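Beta-glucosidase (Saccharopolyspora erythraea D, PDB 5M6G) probably hydrolyses terminal, non-reducing beta-D-glucosyl residues with release of beta-D-glucose, as a member of glycosyl hydrolase family 3. Local coordinates at residues G127-H132 with W176-C181; D156-I161 with S205-A210; W190-E195 with G446-S451; T212-E217 with V226-K231. All blocks are in the same frame, centred on the assembly; numbering follows the deposited sequence. Where two conformers were deposited one is given.

Contact 1: residues G127-H132 with W176-C181. With SOR (sorbitol), chain L.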
loop_
_atom_site.group_PDB
_atom_site.type_symbol
_atom_site.label_atom_id
_atom_site.label_comp_id
_atom_site.label_asym_id
_atom_site.label_seq_id
_atom_site.Cartn_x
_atom_site.Cartn_y
_atom_site.Cartn_z
ATOM N N GLY A 127 4.716 12.787 5.254
ATOM C CA GLY A 127 4.017 11.596 4.793
ATOM C C GLY A 127 4.803 10.775 3.787
ATOM O O GLY A 127 5.694 11.297 3.112
ATOM N N VAL A 128 4.488 9.484 3.677
ATOM C CA VAL A 128 5.211 8.591 2.782
ATOM C C VAL A 128 4.305 7.403 2.495
ATOM O O VAL A 128 3.421 7.077 3.286
ATOM C CB VAL A 128 6.550 8.140 3.421
ATOM C CG1 VAL A 128 6.306 7.154 4.559
ATOM C CG2 VAL A 128 7.465 7.526 2.385
ATOM N N ASP A 129 4.545 6.730 1.373
ATOM C CA ASP A 129 3.908 5.433 1.119
ATOM C C ASP A 129 4.727 4.352 1.814
ATOM O O ASP A 129 5.746 3.895 1.295
ATOM C CB ASP A 129 3.798 5.140 -0.373
ATOM C CG ASP A 129 2.896 6.118 -1.096
ATOM O OD1 ASP A 129 1.653 5.974 -1.000
ATOM O OD2 ASP A 129 3.436 7.023 -1.766
ATOM N N ALA A 130 4.305 3.965 3.013
ATOM C CA ALA A 130 4.828 2.773 3.670
ATOM C C ALA A 130 3.697 1.753 3.618
ATOM O O ALA A 130 2.961 1.567 4.587
ATOM C CB ALA A 130 5.294 3.060 5.109
ATOM N N VAL A 131 3.557 1.096 2.455
ATOM C CA VAL A 131 2.384 0.268 2.161
ATOM C C VAL A 131 2.642 -1.239 2.270
ATOM O O VAL A 131 1.680 -2.023 2.219
ATOM C CB VAL A 131 1.814 0.598 0.764
ATOM C CG1 VAL A 131 1.351 2.035 0.723
ATOM C CG2 VAL A 131 2.864 0.348 -0.315
ATOM N N HIS A 132 3.902 -1.676 2.385
ATOM C CA HIS A 132 4.175 -3.065 2.761
ATOM C C HIS A 132 5.546 -3.053 3.443
ATOM O O HIS A 132 6.536 -3.618 2.980
ATOM C CB HIS A 132 4.085 -4.062 1.598
ATOM C CG HIS A 132 5.025 -3.808 0.450
ATOM N ND1 HIS A 132 5.597 -4.836 -0.275
ATOM C CD2 HIS A 132 5.452 -2.662 -0.129
ATOM C CE1 HIS A 132 6.332 -4.333 -1.250
ATOM N NE2 HIS A 132 6.272 -3.013 -1.175
ATOM N N TRP A 176 3.583 9.576 9.186
ATOM C CA TRP A 176 2.314 9.409 8.487
ATOM C C TRP A 176 2.557 8.533 7.274
ATOM O O TRP A 176 3.371 8.889 6.416
ATOM C CB TRP A 176 1.785 10.801 8.093
ATOM C CG TRP A 176 0.494 10.884 7.326
ATOM C CD1 TRP A 176 -0.405 9.878 7.057
ATOM C CD2 TRP A 176 -0.033 12.071 6.714
ATOM N NE1 TRP A 176 -1.470 10.385 6.321
ATOM C CE2 TRP A 176 -1.256 11.723 6.092
ATOM C CE3 TRP A 176 0.415 13.401 6.635
ATOM C CZ2 TRP A 176 -2.038 12.659 5.408
ATOM C CZ3 TRP A 176 -0.363 14.331 5.955
ATOM C CH2 TRP A 176 -1.579 13.956 5.352
ATOM N N SER A 177 1.895 7.379 7.220
ATOM C CA SER A 177 1.960 6.504 6.059
ATOM C C SER A 177 0.645 6.553 5.302
ATOM O O SER A 177 -0.429 6.595 5.909
ATOM C CB SER A 177 2.258 5.054 6.444
ATOM O OG SER A 177 2.269 4.235 5.284
ATOM N N PHE A 178 0.736 6.541 3.972
ATOM C CA PHE A 178 -0.444 6.477 3.108
ATOM C C PHE A 178 -0.848 5.008 2.968
ATOM O O PHE A 178 -0.715 4.382 1.918
ATOM C CB PHE A 178 -0.150 7.134 1.766
ATOM C CG PHE A 178 0.396 8.555 1.887
ATOM C CD1 PHE A 178 -0.198 9.475 2.738
ATOM C CD2 PHE A 178 1.505 8.955 1.151
ATOM C CE1 PHE A 178 0.304 10.778 2.847
ATOM C CE2 PHE A 178 2.011 10.244 1.250
ATOM C CZ PHE A 178 1.414 11.162 2.105
ATOM N N ALA A 179 -1.334 4.461 4.080
ATOM C CA ALA A 179 -1.668 3.046 4.206
ATOM C C ALA A 179 -2.624 2.886 5.385
ATOM O O ALA A 179 -2.502 3.609 6.381
ATOM C CB ALA A 179 -0.391 2.195 4.418
ATOM N N PRO A 180 -3.546 1.914 5.311
ATOM C CA PRO A 180 -3.716 0.905 4.251
ATOM C C PRO A 180 -4.662 1.281 3.108
ATOM O O PRO A 180 -5.616 2.044 3.312
ATOM C CB PRO A 180 -4.306 -0.280 5.015
ATOM C CG PRO A 180 -5.187 0.379 6.046
ATOM C CD PRO A 180 -4.346 1.584 6.506
ATOM N N CYS A 181 -4.405 0.741 1.918
ATOM C CA CYS A 181 -5.449 0.686 0.897
ATOM C C CYS A 181 -6.566 -0.222 1.398
ATOM O O CYS A 181 -6.352 -1.427 1.579
ATOM C CB CYS A 181 -4.912 0.158 -0.446
ATOM S SG CYS A 181 -5.917 0.560 -1.973
HETATM C C1 SOR L . -1.681 6.607 -3.578
HETATM C C2 SOR L . -0.289 7.051 -3.164
HETATM C C3 SOR L . 0.211 8.097 -4.157
HETATM C C4 SOR L . 1.714 8.319 -4.011
HETATM C C5 SOR L . 2.359 8.891 -5.277
HETATM C C6 SOR L . 3.872 8.731 -5.151
HETATM O O1 SOR L . -1.964 5.326 -3.071
HETATM O O2 SOR L . -0.330 7.596 -1.857
HETATM O O3 SOR L . -0.473 9.299 -3.913
HETATM O O4 SOR L . 1.965 9.183 -2.921
HETATM O O5 SOR L . 1.891 8.246 -6.455
HETATM O O6 SOR L . 4.489 8.862 -6.414
#
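Phe178 lays one face of its ring against the backbone of Val128, whose N sits above that face. CG of Phe178 lies anti to its own carbonyl carbon (chi1 -53°), which swings the ring back along strand 125-128 until CZ stands 3.8 Å from Gly127 CA. Glycine suits that spot: a beta carbon on Gly127 would run into Phe178 CZ. Within its own segment, Phe178 CE1 lies over one face of the Trp176 indole, offset toward its rim. Trp176 NE1 meets Thr229 OG1 on the next strand. Asp129 OD1 lies at the edge of the phenyl ring, 3.5 Å from Phe178 CB. With an alanine in place of Phe178 the ring would be gone, which would probably open a gap between Gly127 and the Trp176 face and remove the edge beside Asp129 OD1. That carboxylate holds the sorbitol with both oxygens: O2 of the ligand donates to Asp129 OD1 (2.7 Å) and O4 to Asp129 OD2 (2.9 Å). Farther along, the hydroxyl of Ser177, extended away from its backbone N (chi1 178°), gives its proton to Ala130 O at 2.8 Å, approaching from above the carbonyl plane. Val131 CG1 comes within 4.1 Å of Ala179 CB. The backbones pair in parallel, with Phe178 N bonded to Val128 O (2.8 Å) and a weak bond from Val128 N to Trp176 O. Phe178 centres an inverse gamma turn just past its strand, while Asp129 follows the other: neighbouring parallel strands of the TIM-barrel-type domain, delivering pocket residues from their C-terminal ends.

Contact 2: residues D156-I161 with S205-A210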
loop_
_atom_site.group_PDB
_atom_site.type_symbol
_atom_site.label_atom_id
_atom_site.label_comp_id
_atom_site.label_asym_id
_atom_site.label_seq_id
_atom_site.Cartn_x
_atom_site.Cartn_y
_atom_site.Cartn_z
ATOM N N ASP A 156 -4.940 -10.330 13.027
ATOM C CA ASP A 156 -3.972 -10.053 14.080
ATOM C C ASP A 156 -2.566 -9.937 13.505
ATOM O O ASP A 156 -1.788 -9.058 13.904
ATOM C CB ASP A 156 -4.044 -11.140 15.145
ATOM C CG ASP A 156 -3.316 -10.753 16.399
ATOM O OD1 ASP A 156 -3.820 -9.856 17.113
ATOM O OD2 ASP A 156 -2.247 -11.333 16.669
ATOM N N LEU A 157 -2.237 -10.803 12.544
ATOM C CA LEU A 157 -0.949 -10.726 11.861
ATOM C C LEU A 157 -0.784 -9.403 11.123
ATOM O O LEU A 157 0.296 -8.802 11.141
ATOM C CB LEU A 157 -0.824 -11.887 10.876
ATOM C CG LEU A 157 0.418 -11.911 9.988
ATOM C CD1 LEU A 157 1.632 -12.273 10.831
ATOM C CD2 LEU A 157 0.215 -12.913 8.836
ATOM N N VAL A 158 -1.838 -8.948 10.444
ATOM C CA VAL A 158 -1.764 -7.685 9.716
ATOM C C VAL A 158 -1.563 -6.529 10.689
ATOM O O VAL A 158 -0.801 -5.590 10.420
ATOM C CB VAL A 158 -3.023 -7.516 8.842
ATOM C CG1 VAL A 158 -3.228 -6.054 8.398
ATOM C CG2 VAL A 158 -2.942 -8.466 7.642
ATOM N N GLN A 159 -2.210 -6.603 11.853
ATOM C CA GLN A 159 -1.999 -5.597 12.887
ATOM C C GLN A 159 -0.544 -5.588 13.362
ATOM O O GLN A 159 0.066 -4.519 13.483
ATOM C CB GLN A 159 -2.965 -5.845 14.051
ATOM C CG GLN A 159 -2.767 -4.928 15.254
ATOM C CD GLN A 159 -3.859 -5.103 16.297
ATOM O OE1 GLN A 159 -4.993 -5.444 15.970
ATOM N NE2 GLN A 159 -3.516 -4.881 17.558
ATOM N N ARG A 160 0.046 -6.767 13.599
ATOM C CA ARG A 160 1.447 -6.801 14.022
ATOM C C ARG A 160 2.357 -6.205 12.959
ATOM O O ARG A 160 3.358 -5.553 13.281
ATOM C CB ARG A 160 1.885 -8.237 14.341
ATOM C CG ARG A 160 1.489 -8.716 15.723
ATOM C CD ARG A 160 0.876 -10.103 15.657
ATOM N NE ARG A 160 1.885 -11.131 15.439
ATOM C CZ ARG A 160 1.626 -12.358 14.995
ATOM N NH1 ARG A 160 0.379 -12.726 14.712
ATOM N NH2 ARG A 160 2.623 -13.215 14.835
ATOM N N ILE A 161 2.036 -6.438 11.683
ATOM C CA ILE A 161 2.816 -5.858 10.594
ATOM C C ILE A 161 2.671 -4.339 10.588
ATOM O O ILE A 161 3.649 -3.606 10.374
ATOM C CB ILE A 161 2.383 -6.478 9.254
ATOM C CG1 ILE A 161 2.768 -7.964 9.198
ATOM C CG2 ILE A 161 2.980 -5.701 8.089
ATOM C CD1 ILE A 161 2.039 -8.757 8.107
ATOM N N SER A 205 -12.427 -4.872 5.367
ATOM C CA SER A 205 -12.860 -4.383 6.676
ATOM C C SER A 205 -12.106 -5.076 7.806
ATOM O O SER A 205 -11.642 -4.424 8.751
ATOM C CB SER A 205 -14.367 -4.579 6.845
ATOM O OG SER A 205 -15.084 -3.768 5.938
ATOM N N ALA A 206 -11.969 -6.400 7.728
ATOM C CA ALA A 206 -11.237 -7.113 8.763
ATOM C C ALA A 206 -9.784 -6.672 8.818
ATOM O O ALA A 206 -9.196 -6.590 9.906
ATOM C CB ALA A 206 -11.327 -8.622 8.521
ATOM N N MET A 207 -9.192 -6.355 7.675
ATOM C CA MET A 207 -7.777 -6.028 7.651
ATOM C C MET A 207 -7.498 -4.551 7.936
ATOM O O MET A 207 -6.339 -4.130 7.875
ATOM C CB MET A 207 -7.152 -6.449 6.323
ATOM C CG MET A 207 -7.289 -7.944 6.040
ATOM S SD MET A 207 -6.629 -8.950 7.384
ATOM C CE MET A 207 -6.485 -10.536 6.534
ATOM N N THR A 208 -8.524 -3.764 8.262
ATOM C CA THR A 208 -8.243 -2.431 8.773
ATOM C C THR A 208 -7.577 -2.493 10.138
ATOM O O THR A 208 -7.191 -1.450 10.673
ATOM C CB THR A 208 -9.530 -1.584 8.848
ATOM O OG1 THR A 208 -10.434 -2.165 9.796
ATOM C CG2 THR A 208 -10.199 -1.499 7.488
ATOM N N SER A 209 -7.424 -3.695 10.707
ATOM C CA SER A 209 -6.527 -3.875 11.840
ATOM C C SER A 209 -5.130 -3.321 11.558
ATOM O O SER A 209 -4.390 -3.023 12.500
ATOM C CB SER A 209 -6.457 -5.361 12.201
ATOM O OG SER A 209 -5.769 -6.079 11.196
ATOM N N ALA A 210 -4.754 -3.169 10.283
ATOM C CA ALA A 210 -3.513 -2.470 9.952
ATOM C C ALA A 210 -3.479 -1.076 10.565
ATOM O O ALA A 210 -2.412 -0.588 10.965
ATOM C CB ALA A 210 -3.348 -2.375 8.437
#
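Val158 and Gln159, on one turn of helix 155-170, face the bend at 207-208 where helix 201-206 gives way to helix 209-215. The backbones come nearest at Gln159 and Ala210, with CA atoms 4.5 Å apart, in a helix-to-helix contact on the outer layer of the TIM-barrel-type domain. A type I beta turn from Ala206 to Ser209 makes the bend, and Thr208 OG1 braces it by donating to Ser205 O at 2.8 Å. Between the segments the contact is mostly apolar. Val158 spreads its two methyls over different partners: CG1, anti to the backbone N (chi1 162°), lies 3.7 Å from Ala210 CB, while CG2 meets Met207 SD in the conformer described here, one of two modelled for Met207, so this second contact is less certain. Leu149 of helix 146-152 packs on Val158 too. Ser209 OG is hydrogen-bonded to Pro155 O, one residue before 156-161, tying the start of helix 209-215 to the start of helix 155-170. Gln159, partly exposed, runs its extended chain past Ser209, and its CB stands 3.5 Å from the carbonyl oxygen, Ser209 O.

Contact 3: residues W190-E195 with G446-S451. With SOR (sorbitol), chain L.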
loop_
_atom_site.group_PDB
_atom_site.type_symbol
_atom_site.label_atom_id
_atom_site.label_comp_id
_atom_site.label_asym_id
_atom_site.label_seq_id
_atom_site.Cartn_x
_atom_site.Cartn_y
_atom_site.Cartn_z
ATOM N N TRP A 190 -7.264 -4.321 -12.891
ATOM C CA TRP A 190 -6.751 -3.132 -12.221
ATOM C C TRP A 190 -5.298 -3.309 -11.797
ATOM O O TRP A 190 -4.933 -4.318 -11.192
ATOM C CB TRP A 190 -7.609 -2.838 -10.998
ATOM C CG TRP A 190 -7.374 -1.499 -10.370
ATOM C CD1 TRP A 190 -6.962 -0.348 -10.994
ATOM C CD2 TRP A 190 -7.580 -1.157 -8.993
ATOM N NE1 TRP A 190 -6.898 0.685 -10.086
ATOM C CE2 TRP A 190 -7.275 0.219 -8.852
ATOM C CE3 TRP A 190 -7.995 -1.879 -7.865
ATOM C CZ2 TRP A 190 -7.366 0.884 -7.626
ATOM C CZ3 TRP A 190 -8.081 -1.209 -6.639
ATOM C CH2 TRP A 190 -7.772 0.157 -6.536
ATOM N N GLY A 191 -4.477 -2.303 -12.092
ATOM C CA GLY A 191 -3.084 -2.333 -11.698
ATOM C C GLY A 191 -2.838 -2.239 -10.204
ATOM O O GLY A 191 -1.691 -2.399 -9.777
ATOM N N ARG A 192 -3.870 -1.976 -9.402
ATOM C CA ARG A 192 -3.711 -1.926 -7.954
ATOM C C ARG A 192 -4.437 -3.068 -7.253
ATOM O O ARG A 192 -4.646 -3.014 -6.034
ATOM C CB ARG A 192 -4.182 -0.571 -7.414
ATOM C CG ARG A 192 -3.738 0.593 -8.275
ATOM C CD ARG A 192 -3.885 1.926 -7.540
ATOM N NE ARG A 192 -2.888 2.090 -6.490
ATOM C CZ ARG A 192 -2.603 3.259 -5.914
ATOM N NH1 ARG A 192 -3.248 4.357 -6.297
ATOM N NH2 ARG A 192 -1.674 3.335 -4.964
ATOM N N THR A 193 -4.827 -4.107 -8.000
ATOM C CA THR A 193 -5.469 -5.257 -7.378
ATOM C C THR A 193 -4.632 -5.799 -6.222
ATOM O O THR A 193 -5.178 -6.226 -5.198
ATOM C CB THR A 193 -5.714 -6.347 -8.428
ATOM O OG1 THR A 193 -6.636 -5.855 -9.411
ATOM C CG2 THR A 193 -6.286 -7.615 -7.787
ATOM N N TYR A 194 -3.303 -5.772 -6.355
ATOM C CA TYR A 194 -2.463 -6.334 -5.300
ATOM C C TYR A 194 -2.441 -5.466 -4.057
ATOM O O TYR A 194 -2.058 -5.948 -2.986
ATOM C CB TYR A 194 -1.031 -6.559 -5.792
ATOM C CG TYR A 194 -0.175 -5.320 -6.045
ATOM C CD1 TYR A 194 0.493 -4.661 -5.003
ATOM C CD2 TYR A 194 0.010 -4.848 -7.330
ATOM C CE1 TYR A 194 1.298 -3.549 -5.257
ATOM C CE2 TYR A 194 0.799 -3.747 -7.588
ATOM C CZ TYR A 194 1.445 -3.105 -6.552
ATOM O OH TYR A 194 2.235 -2.018 -6.838
ATOM N N GLU A 195 -2.827 -4.197 -4.169
ATOM C CA GLU A 195 -2.910 -3.359 -2.984
ATOM C C GLU A 195 -4.203 -3.565 -2.214
ATOM O O GLU A 195 -4.395 -2.939 -1.170
ATOM C CB GLU A 195 -2.762 -1.892 -3.383
ATOM C CG GLU A 195 -1.481 -1.638 -4.156
ATOM C CD GLU A 195 -1.128 -0.173 -4.212
ATOM O OE1 GLU A 195 -0.934 0.428 -3.134
ATOM O OE2 GLU A 195 -1.042 0.369 -5.334
ATOM N N GLY A 446 7.501 -6.828 -6.063
ATOM C CA GLY A 446 6.510 -6.099 -6.846
ATOM C C GLY A 446 6.609 -4.589 -6.631
ATOM O O GLY A 446 7.613 -4.055 -6.143
ATOM N N GLY A 447 5.530 -3.904 -7.000
ATOM C CA GLY A 447 5.513 -2.451 -6.994
ATOM C C GLY A 447 5.733 -1.863 -5.615
ATOM O O GLY A 447 5.648 -2.533 -4.586
ATOM N N TRP A 448 6.029 -0.560 -5.607
ATOM C CA TRP A 448 6.225 0.184 -4.364
ATOM C C TRP A 448 7.332 -0.453 -3.525
ATOM O O TRP A 448 7.164 -0.739 -2.341
ATOM C CB TRP A 448 4.924 0.262 -3.561
ATOM C CG TRP A 448 3.809 1.033 -4.216
ATOM C CD1 TRP A 448 2.703 0.516 -4.833
ATOM C CD2 TRP A 448 3.676 2.456 -4.283
ATOM N NE1 TRP A 448 1.898 1.533 -5.297
ATOM C CE2 TRP A 448 2.472 2.734 -4.969
ATOM C CE3 TRP A 448 4.463 3.526 -3.837
ATOM C CZ2 TRP A 448 2.036 4.040 -5.219
ATOM C CZ3 TRP A 448 4.025 4.823 -4.083
ATOM C CH2 TRP A 448 2.824 5.065 -4.769
ATOM N N THR A 449 8.460 -0.734 -4.164
ATOM C CA THR A 449 9.593 -1.322 -3.458
ATOM C C THR A 449 10.831 -0.564 -3.914
ATOM O O THR A 449 11.260 -0.716 -5.061
ATOM C CB THR A 449 9.712 -2.822 -3.728
ATOM O OG1 THR A 449 8.449 -3.466 -3.464
ATOM C CG2 THR A 449 10.782 -3.426 -2.820
ATOM N N ILE A 450 11.372 0.264 -3.015
ATOM C CA ILE A 450 12.414 1.250 -3.290
ATOM C C ILE A 450 11.906 2.301 -4.263
ATOM O O ILE A 450 11.695 3.454 -3.877
ATOM C CB ILE A 450 13.711 0.618 -3.821
ATOM C CG1 ILE A 450 14.163 -0.510 -2.903
ATOM C CG2 ILE A 450 14.786 1.702 -3.910
ATOM C CD1 ILE A 450 14.298 -0.100 -1.463
ATOM N N SER A 451 11.730 1.921 -5.528
ATOM C CA SER A 451 11.135 2.798 -6.527
ATOM C C SER A 451 9.609 2.714 -6.483
ATOM O O SER A 451 9.025 1.902 -5.765
ATOM C CB SER A 451 11.625 2.432 -7.924
ATOM O OG SER A 451 11.106 1.170 -8.296
HETATM C C1 SOR L . -1.681 6.607 -3.578
HETATM C C2 SOR L . -0.289 7.051 -3.164
HETATM C C3 SOR L . 0.211 8.097 -4.157
HETATM C C4 SOR L . 1.714 8.319 -4.011
HETATM C C5 SOR L . 2.359 8.891 -5.277
HETATM C C6 SOR L . 3.872 8.731 -5.151
HETATM O O1 SOR L . -1.964 5.326 -3.071
HETATM O O2 SOR L . -0.330 7.596 -1.857
HETATM O O3 SOR L . -0.473 9.299 -3.913
HETATM O O4 SOR L . 1.965 9.183 -2.921
HETATM O O5 SOR L . 1.891 8.246 -6.455
HETATM O O6 SOR L . 4.489 8.862 -6.414
#
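Two first torsions bring Glu195 and Trp448 together: each CG lies anti to its own carbonyl carbon (chi1 -56° in Glu195, -65° in Trp448), and Glu195 then runs extended to the indole. There Trp448 NE1 donates to Glu195 OE2 at 3.2 Å, a bent bond that meets the oxygen from above the carboxylate plane. The same oxygen is gripped side-on by Arg192, whose NE lies 2.8 Å from Glu195 OE2 and whose NH2 also bonds to it, giving OE2 three donors. Thus held, Arg192 offers NH2 to sorbitol O1 (2.8 Å). A glutamine in place of Glu195 would probably lose the charge that pairs with Arg192, leaving the guanidinium freer to turn away from the ligand. Trp448 CH2 approaches sorbitol C4 at 3.5 Å, the sugar alcohol lying at the edge of the indole. Tyr194 crosses the indole at about a right angle, its OH 3.3 Å from both Gly447 CA and Trp448 CD1; a beta carbon on Gly447 would collide with that hydroxyl, which is hydrogen-bonded to Tyr503 O. The contact joins two loops across the family 3 domains. Segment 190-195 lies between strand 176-177 and helix 201-206; the loop holding 446-451 runs from helix 441-445 to helix 465-472.

Contact 4: residues T212-E217 with V226-K231. With SOR (sorbitol), chain L.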
loop_
_atom_site.group_PDB
_atom_site.type_symbol
_atom_site.label_atom_id
_atom_site.label_comp_id
_atom_site.label_asym_id
_atom_site.label_seq_id
_atom_site.Cartn_x
_atom_site.Cartn_y
_atom_site.Cartn_z
ATOM N N THR A 212 -4.868 -0.092 13.411
ATOM C CA THR A 212 -4.590 -0.211 14.835
ATOM C C THR A 212 -3.119 -0.511 15.079
ATOM O O THR A 212 -2.528 -0.011 16.044
ATOM C CB THR A 212 -5.477 -1.296 15.439
ATOM O OG1 THR A 212 -6.848 -0.995 15.140
ATOM C CG2 THR A 212 -5.276 -1.386 16.943
ATOM N N GLY A 213 -2.504 -1.307 14.204
ATOM C CA GLY A 213 -1.083 -1.586 14.353
ATOM C C GLY A 213 -0.231 -0.353 14.111
ATOM O O GLY A 213 0.670 -0.040 14.894
ATOM N N LEU A 214 -0.516 0.369 13.024
ATOM C CA LEU A 214 0.259 1.558 12.685
ATOM C C LEU A 214 0.129 2.624 13.766
ATOM O O LEU A 214 1.128 3.210 14.201
ATOM C CB LEU A 214 -0.209 2.104 11.331
ATOM C CG LEU A 214 0.248 1.380 10.059
ATOM C CD1 LEU A 214 -0.642 1.758 8.884
ATOM C CD2 LEU A 214 1.699 1.750 9.766
ATOM N N GLN A 215 -1.103 2.890 14.210
ATOM C CA GLN A 215 -1.366 4.027 15.084
ATOM C C GLN A 215 -1.258 3.691 16.561
ATOM O O GLN A 215 -0.991 4.585 17.372
ATOM C CB GLN A 215 -2.766 4.597 14.815
ATOM C CG GLN A 215 -2.961 5.043 13.398
ATOM C CD GLN A 215 -4.175 5.936 13.212
ATOM O OE1 GLN A 215 -4.252 6.691 12.241
ATOM N NE2 GLN A 215 -5.136 5.848 14.131
ATOM N N GLY A 216 -1.459 2.432 16.929
ATOM C CA GLY A 216 -1.810 2.096 18.290
ATOM C C GLY A 216 -3.272 2.418 18.534
ATOM O O GLY A 216 -3.974 2.967 17.684
ATOM N N GLU A 217 -3.748 2.056 19.726
ATOM C CA GLU A 217 -5.140 2.337 20.069
ATOM C C GLU A 217 -5.430 3.832 20.017
ATOM O O GLU A 217 -6.491 4.257 19.550
ATOM C CB GLU A 217 -5.452 1.793 21.458
ATOM C CG GLU A 217 -6.891 1.969 21.878
ATOM C CD GLU A 217 -7.089 1.689 23.348
ATOM O OE1 GLU A 217 -8.256 1.633 23.787
ATOM O OE2 GLU A 217 -6.071 1.527 24.063
ATOM N N VAL A 226 2.309 5.983 14.309
ATOM C CA VAL A 226 2.401 6.586 12.988
ATOM C C VAL A 226 0.980 6.718 12.454
ATOM O O VAL A 226 0.190 5.771 12.548
ATOM C CB VAL A 226 3.277 5.735 12.046
ATOM C CG1 VAL A 226 3.010 6.080 10.586
ATOM C CG2 VAL A 226 4.761 5.894 12.404
ATOM N N MET A 227 0.644 7.890 11.924
ATOM C CA MET A 227 -0.718 8.085 11.447
ATOM C C MET A 227 -0.966 7.229 10.215
ATOM O O MET A 227 -0.123 7.137 9.318
ATOM C CB MET A 227 -0.992 9.558 11.136
ATOM C CG MET A 227 -2.434 9.807 10.706
ATOM S SD MET A 227 -2.918 11.549 10.782
ATOM C CE MET A 227 -1.953 12.234 9.451
ATOM N N ALA A 228 -2.119 6.572 10.193
ATOM C CA ALA A 228 -2.526 5.736 9.072
ATOM C C ALA A 228 -3.500 6.501 8.182
ATOM O O ALA A 228 -4.088 7.517 8.588
ATOM C CB ALA A 228 -3.164 4.432 9.564
ATOM N N THR A 229 -3.660 6.000 6.951
ATOM C CA THR A 229 -4.493 6.641 5.934
ATOM C C THR A 229 -5.383 5.584 5.290
ATOM O O THR A 229 -4.887 4.706 4.581
ATOM C CB THR A 229 -3.636 7.316 4.860
ATOM O OG1 THR A 229 -2.602 8.103 5.475
ATOM C CG2 THR A 229 -4.498 8.207 3.986
ATOM N N ALA A 230 -6.691 5.670 5.504
ATOM C CA ALA A 230 -7.604 4.829 4.738
ATOM C C ALA A 230 -7.717 5.403 3.329
ATOM O O ALA A 230 -8.078 6.573 3.160
ATOM C CB ALA A 230 -8.970 4.741 5.417
ATOM N N LYS A 231 -7.391 4.594 2.319
ATOM C CA LYS A 231 -7.429 5.048 0.925
ATOM C C LYS A 231 -7.942 3.936 -0.005
ATOM O O LYS A 231 -7.900 2.762 0.358
ATOM C CB LYS A 231 -6.035 5.512 0.473
ATOM C CG LYS A 231 -5.014 4.392 0.275
ATOM C CD LYS A 231 -3.596 4.955 0.038
ATOM C CE LYS A 231 -2.634 3.844 -0.457
ATOM N NZ LYS A 231 -1.273 4.398 -0.762
HETATM C C1 SOR L . -1.681 6.607 -3.578
HETATM C C2 SOR L . -0.289 7.051 -3.164
HETATM C C3 SOR L . 0.211 8.097 -4.157
HETATM C C4 SOR L . 1.714 8.319 -4.011
HETATM C C5 SOR L . 2.359 8.891 -5.277
HETATM C C6 SOR L . 3.872 8.731 -5.151
HETATM O O1 SOR L . -1.964 5.326 -3.071
HETATM O O2 SOR L . -0.330 7.596 -1.857
HETATM O O3 SOR L . -0.473 9.299 -3.913
HETATM O O4 SOR L . 1.965 9.183 -2.921
HETATM O O5 SOR L . 1.891 8.246 -6.455
HETATM O O6 SOR L . 4.489 8.862 -6.414
#
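Gln215 and Leu214, at the end of helix 209-215, carry the tight part of this contact against 226-228. Gln215 directs its amide oxygen, OE1, at Ala228 N: the bond is 3.0 Å long and nearly straight (167°), lying in the amide plane on a lone pair. CG, anti to the carbonyl carbon (chi1 -59°), starts an extended chain that passes 3.3 Å from Val226 O on the way. The other end of the amide, NE2, is hydrogen-bonded to Gly270 O, and OE1 also accepts from Gly272 N, so outside partners fix its rotation as well. One residue back, Leu214 O takes the N-H of Val226 at 3.0 Å, reached from above the carbonyl plane, and Leu214 CD1 packs 3.7 Å from Ala228 CB. Past the helix end the packing slackens. Gly216 leaves the helix with positive phi, at angles where any side chain would jam against the preceding carbonyl oxygen, and Glu217 lies on the outer surface. At its far end the strand reaches the pocket, where Lys231 NZ, on an extended chain, is hydrogen-bonded to sorbitol O1 at 2.6 Å. The contact thus closes a short alpha-to-beta connection: helix 209-215 lies beside helix 155-170, and strand 229-233 runs parallel to strand 273-276.

In the fold
Contacts 1, 3 and 4 meet at the sorbitol, which Asp129, Arg192 and Lys231 bind from different segments, whereas contact 2 lies farther out: its Ala210 side chain is about 14 Å from the ligand. Contacts 1 and 4, with centres about 9 Å apart, are fused by Thr229 OG1, 2.7 Å from Ser177 O and from Trp176 NE1. Contact 1 reaches contact 3 through His132 NE2, which is 2.7 Å from Trp448 O. Contacts 3 and 4 lie about 20 Å apart by centres and share the ligand without touching. Contacts 2 and 4 share helix 209-215 on the outer layer; contact 1 touches contact 2 where its Pro180 CG packs 4.1 Å from Ala210 CB.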